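Side-chain contacts in pili retraction protein PilT (Thermus thermophilus, PDB 5FL3), which probably binds and hydrolyses ATP to drive the retraction of type IV pili: residues 145-150 / 171-176; 152-157 / 181-186; 193-198 / 210-215. All coordinates share one frame; numbering follows the deposited sequence.

How the contacts relate
All three contacts lie in the P-loop ATPase core, around its mixed sheet; contacts 2 and 3 each use one of its strands. Contacts 1 and 2 use successive turns of helix 146-160; their centres are about 10 Å apart and their segments alternate along the chain. They meet directly: His-176 of contact 1 packs on Ile-154 and Val-183 of contact 2, and Gln-185 probably bonds the backbone at Phe-174 and His-176. Contact 3 comes later in sequence, with centre-to-centre distances of about 14 Å to contact 1 and about 15 Å to contact 2, and Met-211 links it to Leu-150 and Ile-154. The ADP site is thus tied through helix 146-160 to outermost strand 182-187 and inner strand 209-212.

Contact 1. Residues 145-150 / 171-176; sequences GKSTTL and PIEFLH. With ADP (adenosine-5'-diphosphate), chain B.
The ring of Phe-174 turns an edge to Thr-148, whose OG1 lies near the ring plane, 3.8 Å from CZ, while the carbonyl O of Ser-147 approaches CE2 obliquely. At the other flat group, the carboxylate of Glu-173, the contact is made lower down: CG lies 3.8 Å from Ser-147 OG, and a bend at chi2 (-71°) leads the acid away from the helix, where OE1 forms a salt bridge with Arg-106. Beyond these neighbours the two hydroxyls serve the nucleotide. Ser-147 OG donates to ADP O3B at 2.7 Å, backed by the nearly straight bond from its own amide N to the same oxygen; Thr-148 OG1 donates to ADP O2A at 2.6 Å. Lys-146 grips O2B twice, through its backbone N and through NZ at 2.9 Å, because bends at chi3 and chi4 curl its long chain back over the beta phosphate. NZ is steadied by Gly-140 O. Gly-145, at the N-cap with a positive phi (81°) suited to glycine, sends its N to ADP O3A. This is the P-loop (Walker A) arrangement, with a lysine long enough to reach the phosphate and small hydroxyl residues that fit between the diphosphate and the 171-176 loop. Together, Lys-146 NZ, the amides and the start of helix 146-160 would be expected to offset the negative charge of the diphosphate.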
loop_
_atom_site.group_PDB
_atom_site.type_symbol
_atom_site.label_atom_id
_atom_site.label_comp_id
_atom_site.label_asym_id
_atom_site.label_seq_id
_atom_site.Cartn_x
_atom_site.Cartn_y
_atom_site.Cartn_z
ATOM N N GLY A 145 3.753 -0.885 -3.490
ATOM C CA GLY A 145 2.494 -0.651 -4.178
ATOM C C GLY A 145 1.261 -1.184 -3.465
ATOM O O GLY A 145 0.256 -1.505 -4.106
ATOM N N LYS A 146 1.329 -1.265 -2.136
ATOM C CA LYS A 146 0.226 -1.790 -1.343
ATOM C C LYS A 146 -0.946 -0.812 -1.341
ATOM O O LYS A 146 -2.081 -1.223 -1.583
ATOM C CB LYS A 146 0.689 -2.106 0.078
ATOM C CG LYS A 146 1.799 -3.156 0.130
ATOM C CD LYS A 146 2.019 -3.675 1.522
ATOM C CE LYS A 146 2.427 -2.575 2.474
ATOM N NZ LYS A 146 3.718 -1.953 2.030
ATOM N N SER A 147 -0.661 0.474 -1.103
ATOM C CA SER A 147 -1.671 1.541 -1.152
ATOM C C SER A 147 -2.420 1.562 -2.482
ATOM O O SER A 147 -3.621 1.849 -2.547
ATOM C CB SER A 147 -1.019 2.914 -0.948
ATOM O OG SER A 147 -0.287 2.956 0.250
ATOM N N THR A 148 -1.669 1.277 -3.539
ATOM C CA THR A 148 -2.160 1.380 -4.898
ATOM C C THR A 148 -3.032 0.192 -5.232
ATOM O O THR A 148 -4.106 0.331 -5.812
ATOM C CB THR A 148 -0.992 1.480 -5.893
ATOM O OG1 THR A 148 -0.142 2.577 -5.520
ATOM C CG2 THR A 148 -1.513 1.727 -7.259
ATOM N N THR A 149 -2.584 -0.993 -4.856
ATOM C CA THR A 149 -3.423 -2.139 -5.082
ATOM C C THR A 149 -4.744 -1.935 -4.353
ATOM O O THR A 149 -5.822 -2.145 -4.940
ATOM C CB THR A 149 -2.742 -3.396 -4.647
ATOM O OG1 THR A 149 -1.661 -3.643 -5.553
ATOM C CG2 THR A 149 -3.716 -4.563 -4.672
ATOM N N LEU A 150 -4.662 -1.459 -3.104
ATOM C CA LEU A 150 -5.868 -1.194 -2.310
ATOM C C LEU A 150 -6.759 -0.136 -2.961
ATOM O O LEU A 150 -7.972 -0.305 -3.022
ATOM C CB LEU A 150 -5.510 -0.756 -0.894
ATOM C CG LEU A 150 -4.978 -1.854 0.036
ATOM C CD1 LEU A 150 -4.650 -1.249 1.385
ATOM C CD2 LEU A 150 -5.950 -3.005 0.178
ATOM N N PRO A 171 -0.975 8.068 6.029
ATOM C CA PRO A 171 -2.035 9.057 5.743
ATOM C C PRO A 171 -2.955 8.609 4.580
ATOM O O PRO A 171 -2.764 7.515 4.043
ATOM C CB PRO A 171 -1.233 10.295 5.333
ATOM C CG PRO A 171 -0.073 9.677 4.545
ATOM C CD PRO A 171 0.199 8.287 5.160
ATOM N N ILE A 172 -3.920 9.435 4.184
ATOM C CA ILE A 172 -4.710 9.127 2.985
ATOM C C ILE A 172 -3.841 9.314 1.753
ATOM O O ILE A 172 -3.323 10.408 1.537
ATOM C CB ILE A 172 -5.962 10.015 2.839
ATOM C CG1 ILE A 172 -6.917 9.800 4.003
ATOM C CG2 ILE A 172 -6.674 9.703 1.532
ATOM C CD1 ILE A 172 -8.085 10.710 3.985
ATOM N N GLU A 173 -3.680 8.251 0.964
ATOM C CA GLU A 173 -2.795 8.267 -0.198
ATOM C C GLU A 173 -3.576 8.544 -1.480
ATOM O O GLU A 173 -3.083 9.205 -2.386
ATOM C CB GLU A 173 -2.026 6.937 -0.321
ATOM C CG GLU A 173 -1.061 6.599 0.850
ATOM C CD GLU A 173 0.184 7.482 0.876
ATOM O OE1 GLU A 173 0.346 8.300 -0.071
ATOM O OE2 GLU A 173 0.993 7.373 1.846
ATOM N N PHE A 174 -4.798 8.036 -1.540
ATOM C CA PHE A 174 -5.693 8.240 -2.678
ATOM C C PHE A 174 -7.024 8.818 -2.225
ATOM O O PHE A 174 -7.568 8.389 -1.203
ATOM C CB PHE A 174 -5.934 6.927 -3.410
ATOM C CG PHE A 174 -4.751 6.447 -4.170
ATOM C CD1 PHE A 174 -4.543 6.856 -5.478
ATOM C CD2 PHE A 174 -3.837 5.593 -3.580
ATOM C CE1 PHE A 174 -3.447 6.417 -6.182
ATOM C CE2 PHE A 174 -2.739 5.153 -4.276
ATOM C CZ PHE A 174 -2.539 5.565 -5.577
ATOM N N LEU A 175 -7.543 9.787 -2.982
ATOM C CA LEU A 175 -8.875 10.345 -2.728
ATOM C C LEU A 175 -9.928 9.708 -3.640
ATOM O O LEU A 175 -9.823 9.752 -4.870
ATOM C CB LEU A 175 -8.868 11.854 -2.918
ATOM C CG LEU A 175 -8.004 12.575 -1.899
ATOM C CD1 LEU A 175 -7.844 14.037 -2.296
ATOM C CD2 LEU A 175 -8.606 12.433 -0.503
ATOM N N HIS A 176 -10.939 9.105 -3.028
ATOM C CA HIS A 176 -12.030 8.502 -3.784
ATOM C C HIS A 176 -13.220 9.425 -3.800
ATOM O O HIS A 176 -13.553 10.045 -2.782
ATOM C CB HIS A 176 -12.453 7.164 -3.185
ATOM C CG HIS A 176 -11.378 6.130 -3.190
ATOM N ND1 HIS A 176 -11.175 5.275 -4.251
ATOM C CD2 HIS A 176 -10.454 5.800 -2.258
ATOM C CE1 HIS A 176 -10.175 4.458 -3.969
ATOM N NE2 HIS A 176 -9.717 4.760 -2.767
HETATM P PB ADP B . 3.272 1.060 -0.430
HETATM O O1B ADP B . 4.279 1.968 0.262
HETATM O O2B ADP B . 3.635 -0.409 -0.382
HETATM O O3B ADP B . 1.830 1.327 -0.066
HETATM P PA ADP B . 2.647 2.606 -2.818
HETATM O O1A ADP B . 2.793 3.886 -2.013
HETATM O O2A ADP B . 1.295 2.184 -3.384
HETATM O O3A ADP B . 3.371 1.404 -2.003
HETATM O "O5'" ADP B . 3.644 2.669 -4.082
HETATM C "C5'" ADP B . 4.897 3.357 -4.065
HETATM C "C4'" ADP B . 5.173 3.809 -5.502
HETATM O "O4'" ADP B . 5.087 2.691 -6.392
HETATM C "C3'" ADP B . 4.177 4.854 -5.986
HETATM O "O3'" ADP B . 4.948 5.930 -6.520
HETATM C "C2'" ADP B . 3.343 4.160 -7.060
HETATM O "O2'" ADP B . 3.087 4.991 -8.195
HETATM C "C1'" ADP B . 4.186 2.963 -7.479
HETATM N N9 ADP B . 3.363 1.751 -7.772
HETATM C C8 ADP B . 2.325 1.302 -7.031
HETATM N N7 ADP B . 1.784 0.167 -7.549
HETATM C C5 ADP B . 2.486 -0.130 -8.665
HETATM C C6 ADP B . 2.444 -1.194 -9.697
HETATM N N6 ADP B . 1.522 -2.178 -9.613
HETATM N N1 ADP B . 3.369 -1.141 -10.706
HETATM C C2 ADP B . 4.294 -0.161 -10.783
HETATM N N3 ADP B . 4.390 0.836 -9.878
HETATM C C4 ADP B . 3.530 0.912 -8.816
#

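Contact 2. Residues 152-157 / 181-186; sequences ALIDHI and SLVVQR
Ile-154 and Val-183 meet through methyl groups, CG2 of the isoleucine lying 4.4 Å from CG1 of the valine, a light apolar touch between a helix and a strand. One turn further along the helix, Ser-181 OG approaches the carbonyl O of Ile-157 at 3.5 Å and CG2 of the same residue at 4.1 Å. That methyl stands anti to the backbone N of Ile-157, and therefore next to its carbonyl carbon, where the same serine oxygen can approach both. The hydroxyl has its firm partners further out: it is hydrogen-bonded to Tyr-161 O and to Lys-163 N, in the turn that follows the helix. The backbone N of Ser-181 is in turn hydrogen-bonded to the side-chain OD1 of Asn-158. A small polar residue suits this place, since it can bond the backbone of the turn while fitting close to the helix. Branched aliphatic residues suit the neighbouring positions, where they make a small apolar contact. Outside this shell, His-176 sets its ring atom CE1 against Ile-154 and its CB against Val-183, and Lys-179 forms a salt bridge with Asp-155 OD1. Strand 182-187 is the outermost strand of the mixed sheet within this chain, bonded to strand 164-169; helix 146-160 packs on the sheet, running roughly antiparallel to these strands, with Ile-157 reaching Ile-165 and Leu-233 and also touching Ala-129 of helix 122-130.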
loop_
_atom_site.group_PDB
_atom_site.type_symbol
_atom_site.label_atom_id
_atom_site.label_comp_id
_atom_site.label_asym_id
_atom_site.label_seq_id
_atom_site.Cartn_x
_atom_site.Cartn_y
_atom_site.Cartn_z
ATOM N N ALA A 152 -7.051 0.550 -6.091
ATOM C CA ALA A 152 -7.653 0.025 -7.319
ATOM C C ALA A 152 -8.791 -0.871 -6.909
ATOM O O ALA A 152 -9.852 -0.870 -7.521
ATOM C CB ALA A 152 -6.631 -0.759 -8.181
ATOM N N LEU A 153 -8.556 -1.630 -5.850
ATOM C CA LEU A 153 -9.541 -2.565 -5.343
ATOM C C LEU A 153 -10.779 -1.835 -4.782
ATOM O O LEU A 153 -11.897 -2.249 -5.011
ATOM C CB LEU A 153 -8.889 -3.455 -4.288
ATOM C CG LEU A 153 -9.814 -4.429 -3.596
ATOM C CD1 LEU A 153 -10.484 -5.274 -4.663
ATOM C CD2 LEU A 153 -9.042 -5.283 -2.616
ATOM N N ILE A 154 -10.576 -0.734 -4.077
ATOM C CA ILE A 154 -11.687 0.032 -3.531
ATOM C C ILE A 154 -12.489 0.685 -4.657
ATOM O O ILE A 154 -13.720 0.746 -4.619
ATOM C CB ILE A 154 -11.179 1.125 -2.541
ATOM C CG1 ILE A 154 -10.592 0.489 -1.281
ATOM C CG2 ILE A 154 -12.282 2.116 -2.189
ATOM C CD1 ILE A 154 -10.061 1.476 -0.303
ATOM N N ASP A 155 -11.767 1.171 -5.660
ATOM C CA ASP A 155 -12.354 1.853 -6.806
ATOM C C ASP A 155 -13.282 0.929 -7.580
ATOM O O ASP A 155 -14.314 1.342 -8.089
ATOM C CB ASP A 155 -11.234 2.377 -7.715
ATOM C CG ASP A 155 -11.754 3.145 -8.917
ATOM O OD1 ASP A 155 -12.335 4.235 -8.720
ATOM O OD2 ASP A 155 -11.554 2.665 -10.060
ATOM N N HIS A 156 -12.896 -0.333 -7.658
ATOM C CA HIS A 156 -13.664 -1.319 -8.392
ATOM C C HIS A 156 -14.980 -1.584 -7.726
ATOM O O HIS A 156 -16.008 -1.707 -8.391
ATOM C CB HIS A 156 -12.909 -2.628 -8.504
ATOM C CG HIS A 156 -13.672 -3.678 -9.240
ATOM N ND1 HIS A 156 -13.824 -3.662 -10.612
ATOM C CD2 HIS A 156 -14.349 -4.763 -8.795
ATOM C CE1 HIS A 156 -14.547 -4.701 -10.980
ATOM N NE2 HIS A 156 -14.880 -5.384 -9.898
ATOM N N ILE A 157 -14.917 -1.709 -6.402
ATOM C CA ILE A 157 -16.092 -1.855 -5.548
ATOM C C ILE A 157 -17.010 -0.626 -5.657
ATOM O O ILE A 157 -18.227 -0.735 -5.866
ATOM C CB ILE A 157 -15.657 -2.068 -4.081
ATOM C CG1 ILE A 157 -15.007 -3.441 -3.926
ATOM C CG2 ILE A 157 -16.831 -1.922 -3.132
ATOM C CD1 ILE A 157 -14.352 -3.644 -2.598
ATOM N N SER A 181 -20.790 3.491 -4.529
ATOM C CA SER A 181 -20.635 3.297 -3.084
ATOM C C SER A 181 -20.425 4.598 -2.350
ATOM O O SER A 181 -20.105 5.607 -2.958
ATOM C CB SER A 181 -19.444 2.395 -2.780
ATOM O OG SER A 181 -19.645 1.091 -3.262
ATOM N N LEU A 182 -20.627 4.570 -1.037
ATOM C CA LEU A 182 -20.109 5.618 -0.172
ATOM C C LEU A 182 -18.677 5.247 0.205
ATOM O O LEU A 182 -18.377 4.095 0.509
ATOM C CB LEU A 182 -20.949 5.789 1.086
ATOM C CG LEU A 182 -22.397 6.208 0.913
ATOM C CD1 LEU A 182 -23.060 6.315 2.290
ATOM C CD2 LEU A 182 -22.447 7.521 0.175
ATOM N N VAL A 183 -17.785 6.219 0.155
ATOM C CA VAL A 183 -16.418 5.991 0.555
ATOM C C VAL A 183 -16.092 7.010 1.630
ATOM O O VAL A 183 -15.957 8.194 1.348
ATOM C CB VAL A 183 -15.447 6.097 -0.631
ATOM C CG1 VAL A 183 -14.051 5.658 -0.216
ATOM C CG2 VAL A 183 -15.926 5.222 -1.738
ATOM N N VAL A 184 -16.020 6.533 2.869
ATOM C CA VAL A 184 -15.774 7.358 4.037
ATOM C C VAL A 184 -14.323 7.166 4.393
ATOM O O VAL A 184 -13.922 6.069 4.774
ATOM C CB VAL A 184 -16.672 6.950 5.217
ATOM C CG1 VAL A 184 -16.265 7.674 6.485
ATOM C CG2 VAL A 184 -18.141 7.216 4.883
ATOM N N GLN A 185 -13.532 8.229 4.258
ATOM C CA GLN A 185 -12.086 8.150 4.496
ATOM C C GLN A 185 -11.647 8.996 5.691
ATOM O O GLN A 185 -11.803 10.222 5.728
ATOM C CB GLN A 185 -11.319 8.561 3.242
ATOM C CG GLN A 185 -11.819 7.860 1.981
ATOM C CD GLN A 185 -10.925 8.139 0.800
ATOM O OE1 GLN A 185 -11.274 8.917 -0.090
ATOM N NE2 GLN A 185 -9.750 7.521 0.793
ATOM N N ARG A 186 -11.068 8.299 6.657
ATOM C CA ARG A 186 -10.741 8.840 7.958
ATOM C C ARG A 186 -9.231 8.825 8.183
ATOM O O ARG A 186 -8.637 7.763 8.317
ATOM C CB ARG A 186 -11.479 8.036 9.034
ATOM C CG ARG A 186 -12.802 8.647 9.333
ATOM C CD ARG A 186 -13.896 7.713 9.727
ATOM N NE ARG A 186 -13.865 7.260 11.108
ATOM C CZ ARG A 186 -13.869 8.006 12.220
ATOM N NH1 ARG A 186 -13.857 9.331 12.204
ATOM N NH2 ARG A 186 -13.872 7.378 13.387
#

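Contact 3. Residues 193-198 / 210-215; sequences DSFYTG and IMVGEM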
loop_
_atom_site.group_PDB
_atom_site.type_symbol
_atom_site.label_atom_id
_atom_site.label_comp_id
_atom_site.label_asym_id
_atom_site.label_seq_id
_atom_site.Cartn_x
_atom_site.Cartn_y
_atom_site.Cartn_z
ATOM N N ASP A 193 -8.218 9.117 16.046
ATOM C CA ASP A 193 -6.932 9.021 16.751
ATOM C C ASP A 193 -5.993 7.930 16.271
ATOM O O ASP A 193 -4.790 8.125 16.250
ATOM C CB ASP A 193 -7.170 8.843 18.246
ATOM C CG ASP A 193 -7.784 10.079 18.870
ATOM O OD1 ASP A 193 -7.464 11.188 18.386
ATOM O OD2 ASP A 193 -8.599 9.956 19.809
ATOM N N SER A 194 -6.531 6.788 15.871
ATOM C CA SER A 194 -5.687 5.656 15.511
ATOM C C SER A 194 -6.415 4.703 14.589
ATOM O O SER A 194 -7.613 4.851 14.371
ATOM C CB SER A 194 -5.230 4.900 16.763
ATOM O OG SER A 194 -6.327 4.264 17.411
ATOM N N PHE A 195 -5.687 3.712 14.078
ATOM C CA PHE A 195 -6.297 2.598 13.361
ATOM C C PHE A 195 -7.311 1.890 14.221
ATOM O O PHE A 195 -8.379 1.509 13.736
ATOM C CB PHE A 195 -5.249 1.600 12.897
ATOM C CG PHE A 195 -4.383 2.128 11.806
ATOM C CD1 PHE A 195 -4.950 2.589 10.618
ATOM C CD2 PHE A 195 -3.005 2.177 11.957
ATOM C CE1 PHE A 195 -4.148 3.090 9.600
ATOM C CE2 PHE A 195 -2.197 2.679 10.951
ATOM C CZ PHE A 195 -2.763 3.134 9.767
ATOM N N TYR A 196 -6.984 1.723 15.498
ATOM C CA TYR A 196 -7.868 0.997 16.390
ATOM C C TYR A 196 -9.166 1.770 16.582
ATOM O O TYR A 196 -10.245 1.210 16.412
ATOM C CB TYR A 196 -7.209 0.716 17.746
ATOM C CG TYR A 196 -8.102 -0.131 18.618
ATOM C CD1 TYR A 196 -8.177 -1.507 18.436
ATOM C CD2 TYR A 196 -8.906 0.446 19.594
ATOM C CE1 TYR A 196 -9.023 -2.287 19.210
ATOM C CE2 TYR A 196 -9.753 -0.331 20.382
ATOM C CZ TYR A 196 -9.805 -1.692 20.186
ATOM O OH TYR A 196 -10.644 -2.462 20.961
ATOM N N THR A 197 -9.051 3.052 16.926
ATOM C CA THR A 197 -10.210 3.932 17.108
ATOM C C THR A 197 -11.099 3.932 15.875
ATOM O O THR A 197 -12.327 3.831 15.951
ATOM C CB THR A 197 -9.766 5.367 17.396
ATOM O OG1 THR A 197 -9.088 5.389 18.654
ATOM C CG2 THR A 197 -10.952 6.276 17.497
ATOM N N GLY A 198 -10.453 4.050 14.729
ATOM C CA GLY A 198 -11.175 4.064 13.481
ATOM C C GLY A 198 -11.863 2.737 13.240
ATOM O O GLY A 198 -13.028 2.719 12.851
ATOM N N ILE A 210 -14.548 -2.398 5.183
ATOM C CA ILE A 210 -13.644 -1.627 6.022
ATOM C C ILE A 210 -12.188 -1.817 5.586
ATOM O O ILE A 210 -11.681 -2.929 5.488
ATOM C CB ILE A 210 -13.774 -2.006 7.517
ATOM C CG1 ILE A 210 -15.229 -1.916 7.984
ATOM C CG2 ILE A 210 -12.837 -1.133 8.385
ATOM C CD1 ILE A 210 -15.447 -2.460 9.394
ATOM N N MET A 211 -11.518 -0.710 5.318
ATOM C CA MET A 211 -10.106 -0.762 4.996
ATOM C C MET A 211 -9.307 -0.163 6.140
ATOM O O MET A 211 -9.508 0.988 6.511
ATOM C CB MET A 211 -9.821 -0.028 3.689
ATOM C CG MET A 211 -8.448 -0.323 3.125
ATOM S SD MET A 211 -7.209 0.889 3.599
ATOM C CE MET A 211 -7.455 2.087 2.291
ATOM N N VAL A 212 -8.434 -0.976 6.717
ATOM C CA VAL A 212 -7.516 -0.548 7.755
ATOM C C VAL A 212 -6.128 -0.495 7.155
ATOM O O VAL A 212 -5.551 -1.550 6.895
ATOM C CB VAL A 212 -7.489 -1.527 8.934
ATOM C CG1 VAL A 212 -6.910 -0.853 10.157
ATOM C CG2 VAL A 212 -8.870 -2.076 9.204
ATOM N N GLY A 213 -5.599 0.713 6.943
ATOM C CA GLY A 213 -4.343 0.917 6.223
ATOM C C GLY A 213 -3.200 -0.002 6.624
ATOM O O GLY A 213 -2.464 -0.501 5.775
ATOM N N GLU A 214 -3.050 -0.230 7.926
ATOM C CA GLU A 214 -2.078 -1.198 8.419
ATOM C C GLU A 214 -2.431 -1.644 9.822
ATOM O O GLU A 214 -3.184 -0.969 10.517
ATOM C CB GLU A 214 -0.664 -0.624 8.379
ATOM C CG GLU A 214 -0.579 0.807 8.767
ATOM C CD GLU A 214 0.744 1.457 8.402
ATOM O OE1 GLU A 214 1.803 0.891 8.750
ATOM O OE2 GLU A 214 0.706 2.550 7.787
ATOM N N MET A 215 -1.909 -2.812 10.202
ATOM C CA MET A 215 -2.156 -3.427 11.506
ATOM C C MET A 215 -0.843 -3.562 12.276
ATOM O O MET A 215 0.068 -4.260 11.847
ATOM C CB MET A 215 -2.806 -4.799 11.346
ATOM C CG MET A 215 -4.049 -4.804 10.476
ATOM S SD MET A 215 -4.670 -6.473 10.092
ATOM C CE MET A 215 -3.139 -7.334 9.702
#
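Phe-195, the first residue of its helix, and Val-212, the last of its strand, bring their alpha carbons to 6.5 Å, just before the chain turns at Gly-213, whose backbone angles are helical (-46° and -42°). The ring of Phe-195 fills the angle made by this turn. One face takes the carbonyl O of Glu-214, 3.4 Å above the ring plane and offset toward the rim; on that same side CG of Glu-214 comes to the CE2 and CZ rim, 3.3 Å from CE2. The glutamate CG sits between its own backbone N and carbonyl carbon (chi1 39°), which lays the chain beside the ring. Near the other end CD1 touches Val-212 CG1 at 4.0 Å, and CE1 lies 3.8 Å from Gly-213 N, where the lack of a side chain leaves room for the aromatic. Strand 209-212 running into Gly-213 and Glu-214 fits the Walker B region of a P-loop ATPase, and the side chain of Glu-214 lies about 7 Å from that of Lys-146. An alanine in place of Phe-195 would remove the ring from the turn and would probably leave Val-212 and the Glu-214 chain without the surface they rest on. Before the ring, Ser-194 serves as N-cap: its OG accepts from Thr-197 N at 3.0 Å in an almost straight bond, and Ile-168, Val-188 and Asp-170 pack round the phenylalanine.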